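Local coordinates for protein lasso peptide isopeptidase AtxE2 (Asticcacaulis excentricus, PDB 5TXE) that hydrolyses the isopeptide bond of the lasso peptides astexin-2 and astexin-3, recognising their threaded loop and releasing linear peptides, at residues P634-H637 / H638-Q642. The protein carries 1 engineered substitution. Sequence-based numbering, arbitrary orientation.
Sequences PNEH and HVKWQ
Two side chains grip the backbone oxygen of Asn635: Trp641 NE1 lies 3.0 Å from Asn635 O, in the carbonyl plane, while Gln642 NE2 donates to it from above that plane, Gln642 OE1 being hydrogen-bonded to Asn82 ND2. Both reach back across the histidine loop of an alpha/beta-hydrolase domain, the link between strand 628-633 and helix 643-662 that carries His638 of the probable charge relay. It illustrates how a loop without regular structure can be built around a buried carboxylate. Glu636, bent at chi2 (-67°), points its two oxygens at successive backbone amides, and each uses its syn lone pair: Trp641 N is 3.0 Å from Glu636 OE1, and Gln642 N, at the N-cap position of helix 643-662, is 3.2 Å from Glu636 OE2. His645 of that helix also bonds OE2, and His637 N gives OE1 a weak second bond. An alanine in place of Glu636 would probably leave both amides without their acceptor and set the far limb of the loop free to shift. The neighbouring His638 bonds Glu610 through ND1, and its NE2 bonds the backbone of the bound peptide, beside Ala527, the engineered replacement of the nucleophile. The indole is packed closely too: Gln642 CG sits 3.5 Å above one face, over its centre, and His637 CD2 comes within 3.7 Å of Trp641 CD1.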
ATOM      1  N   PRO A 634      -9.130  -4.738  18.618  1.00 17.20           N
ATOM      2  CA  PRO A 634      -7.937  -4.988  19.413  1.00 19.07           C
ATOM      3  C   PRO A 634      -6.739  -5.498  18.642  1.00 20.02           C
ATOM      4  O   PRO A 634      -6.880  -6.242  17.649  1.00 21.18           O
ATOM      5  CB  PRO A 634      -8.383  -6.057  20.404  1.00 19.93           C
ATOM      6  CG  PRO A 634      -9.450  -6.809  19.632  1.00 19.78           C
ATOM      7  CD  PRO A 634     -10.152  -5.758  18.819  1.00 17.69           C
ATOM      8  N   ASN A 635      -5.552  -5.120  19.124  1.00 19.71           N
ATOM      9  CA  ASN A 635      -4.296  -5.537  18.541  1.00 20.49           C
ATOM     10  C   ASN A 635      -4.263  -5.316  16.985  1.00 22.08           C
ATOM     11  O   ASN A 635      -3.927  -6.228  16.223  1.00 21.15           O
ATOM     12  CB  ASN A 635      -4.025  -7.005  18.887  1.00 21.14           C
ATOM     13  CG  ASN A 635      -2.610  -7.416  18.507  1.00 25.00           C
ATOM     14  OD1 ASN A 635      -1.749  -6.572  18.384  1.00 28.27           O
ATOM     15  ND2 ASN A 635      -2.391  -8.675  18.227  1.00 25.56           N
ATOM     16  N   GLU A 636      -4.581  -4.094  16.557  1.00 19.76           N
ATOM     17  CA  GLU A 636      -4.618  -3.772  15.174  1.00 20.76           C
ATOM     18  C   GLU A 636      -3.721  -2.577  14.901  1.00 23.03           C
ATOM     19  O   GLU A 636      -3.199  -1.976  15.799  1.00 22.56           O
ATOM     20  CB  GLU A 636      -6.013  -3.432  14.735  1.00 19.63           C
ATOM     21  CG  GLU A 636      -6.856  -4.632  14.392  1.00 18.97           C
ATOM     22  CD  GLU A 636      -6.353  -5.351  13.150  1.00 20.43           C
ATOM     23  OE1 GLU A 636      -5.378  -4.881  12.542  1.00 19.06           O
ATOM     24  OE2 GLU A 636      -6.931  -6.427  12.812  1.00 20.55           O
ATOM     25  N   HIS A 637      -3.555  -2.265  13.621  1.00 24.26           N
ATOM     26  CA  HIS A 637      -2.644  -1.226  13.196  1.00 23.06           C
ATOM     27  C   HIS A 637      -3.377  -0.330  12.184  1.00 23.35           C
ATOM     28  O   HIS A 637      -4.522  -0.563  11.803  1.00 24.73           O
ATOM     29  CB  HIS A 637      -1.389  -1.849  12.577  1.00 23.00           C
ATOM     30  CG  HIS A 637      -0.646  -2.705  13.512  1.00 22.76           C
ATOM     31  ND1 HIS A 637       0.053  -2.184  14.572  1.00 27.75           N
ATOM     32  CD2 HIS A 637      -0.605  -4.049  13.651  1.00 24.80           C
ATOM     33  CE1 HIS A 637       0.553  -3.174  15.290  1.00 28.05           C
ATOM     34  NE2 HIS A 637       0.132  -4.315  14.770  1.00 27.76           N
ATOM     35  N   HIS A 638      -2.685   0.718  11.821  1.00 23.23           N
ATOM     36  CA  HIS A 638      -3.102   1.728  10.855  1.00 24.28           C
ATOM     37  C   HIS A 638      -3.756   1.110   9.641  1.00 24.35           C
ATOM     38  O   HIS A 638      -4.822   1.555   9.238  1.00 28.77           O
ATOM     39  CB  HIS A 638      -1.813   2.504  10.502  1.00 25.80           C
ATOM     40  CG  HIS A 638      -1.960   3.538   9.460  1.00 26.90           C
ATOM     41  ND1 HIS A 638      -2.649   4.699   9.678  1.00 32.89           N
ATOM     42  CD2 HIS A 638      -1.444   3.630   8.206  1.00 30.34           C
ATOM     43  CE1 HIS A 638      -2.600   5.448   8.588  1.00 33.17           C
ATOM     44  NE2 HIS A 638      -1.883   4.813   7.678  1.00 31.10           N
ATOM     45  N   VAL A 639      -3.163   0.048   9.114  1.00 22.21           N
ATOM     46  CA  VAL A 639      -3.829  -0.873   8.174  1.00 23.06           C
ATOM     47  C   VAL A 639      -4.104  -2.205   8.918  1.00 21.97           C
ATOM     48  O   VAL A 639      -3.206  -2.719   9.617  1.00 21.81           O
ATOM     49  CB  VAL A 639      -2.892  -1.109   6.989  1.00 25.07           C
ATOM     50  CG1 VAL A 639      -3.353  -2.259   6.129  1.00 27.24           C
ATOM     51  CG2 VAL A 639      -2.789   0.172   6.165  1.00 27.51           C
ATOM     52  N   LYS A 640      -5.300  -2.768   8.777  1.00 20.22           N
ATOM     53  CA  LYS A 640      -5.699  -3.899   9.598  1.00 22.31           C
ATOM     54  C   LYS A 640      -5.189  -5.180   9.001  1.00 22.46           C
ATOM     55  O   LYS A 640      -5.043  -5.251   7.828  1.00 20.89           O
ATOM     56  CB  LYS A 640      -7.199  -3.958   9.826  1.00 22.07           C
ATOM     57  CG  LYS A 640      -7.717  -2.776  10.603  1.00 24.13           C
ATOM     58  CD  LYS A 640      -9.225  -2.803  10.701  1.00 27.78           C
ATOM     59  CE  LYS A 640      -9.772  -1.633  11.496  1.00 29.84           C
ATOM     60  NZ  LYS A 640      -9.747  -0.349  10.731  1.00 28.99           N
ATOM     61  N   TRP A 641      -4.850  -6.147   9.849  1.00 24.09           N
ATOM     62  CA  TRP A 641      -4.181  -7.357   9.394  1.00 22.49           C
ATOM     63  C   TRP A 641      -4.972  -8.622   9.713  1.00 24.43           C
ATOM     64  O   TRP A 641      -4.744  -9.672   9.083  1.00 21.23           O
ATOM     65  CB  TRP A 641      -2.777  -7.403  10.011  1.00 24.36           C
ATOM     66  CG  TRP A 641      -2.729  -7.598  11.466  1.00 24.39           C
ATOM     67  CD1 TRP A 641      -2.879  -6.647  12.406  1.00 25.98           C
ATOM     68  CD2 TRP A 641      -2.418  -8.841  12.184  1.00 25.40           C
ATOM     69  NE1 TRP A 641      -2.736  -7.217  13.679  1.00 28.61           N
ATOM     70  CE2 TRP A 641      -2.465  -8.555  13.550  1.00 25.78           C
ATOM     71  CE3 TRP A 641      -2.135 -10.149  11.787  1.00 25.04           C
ATOM     72  CZ2 TRP A 641      -2.217  -9.523  14.534  1.00 29.22           C
ATOM     73  CZ3 TRP A 641      -1.904 -11.118  12.763  1.00 26.96           C
ATOM     74  CH2 TRP A 641      -1.934 -10.787  14.127  1.00 27.41           C
ATOM     75  N   GLN A 642      -5.915  -8.566  10.675  1.00 21.90           N
ATOM     76  CA  GLN A 642      -6.597  -9.791  11.108  1.00 21.35           C
ATOM     77  C   GLN A 642      -7.834 -10.043  10.252  1.00 21.65           C
ATOM     78  O   GLN A 642      -8.687  -9.179  10.109  1.00 21.65           O
ATOM     79  CB  GLN A 642      -6.977  -9.753  12.590  1.00 23.61           C
ATOM     80  CG  GLN A 642      -5.803  -9.514  13.531  1.00 22.15           C
ATOM     81  CD  GLN A 642      -6.198  -9.628  14.997  1.00 22.89           C
ATOM     82  OE1 GLN A 642      -6.950 -10.491  15.380  1.00 23.98           O
ATOM     83  NE2 GLN A 642      -5.710  -8.734  15.791  1.00 24.12           N
TER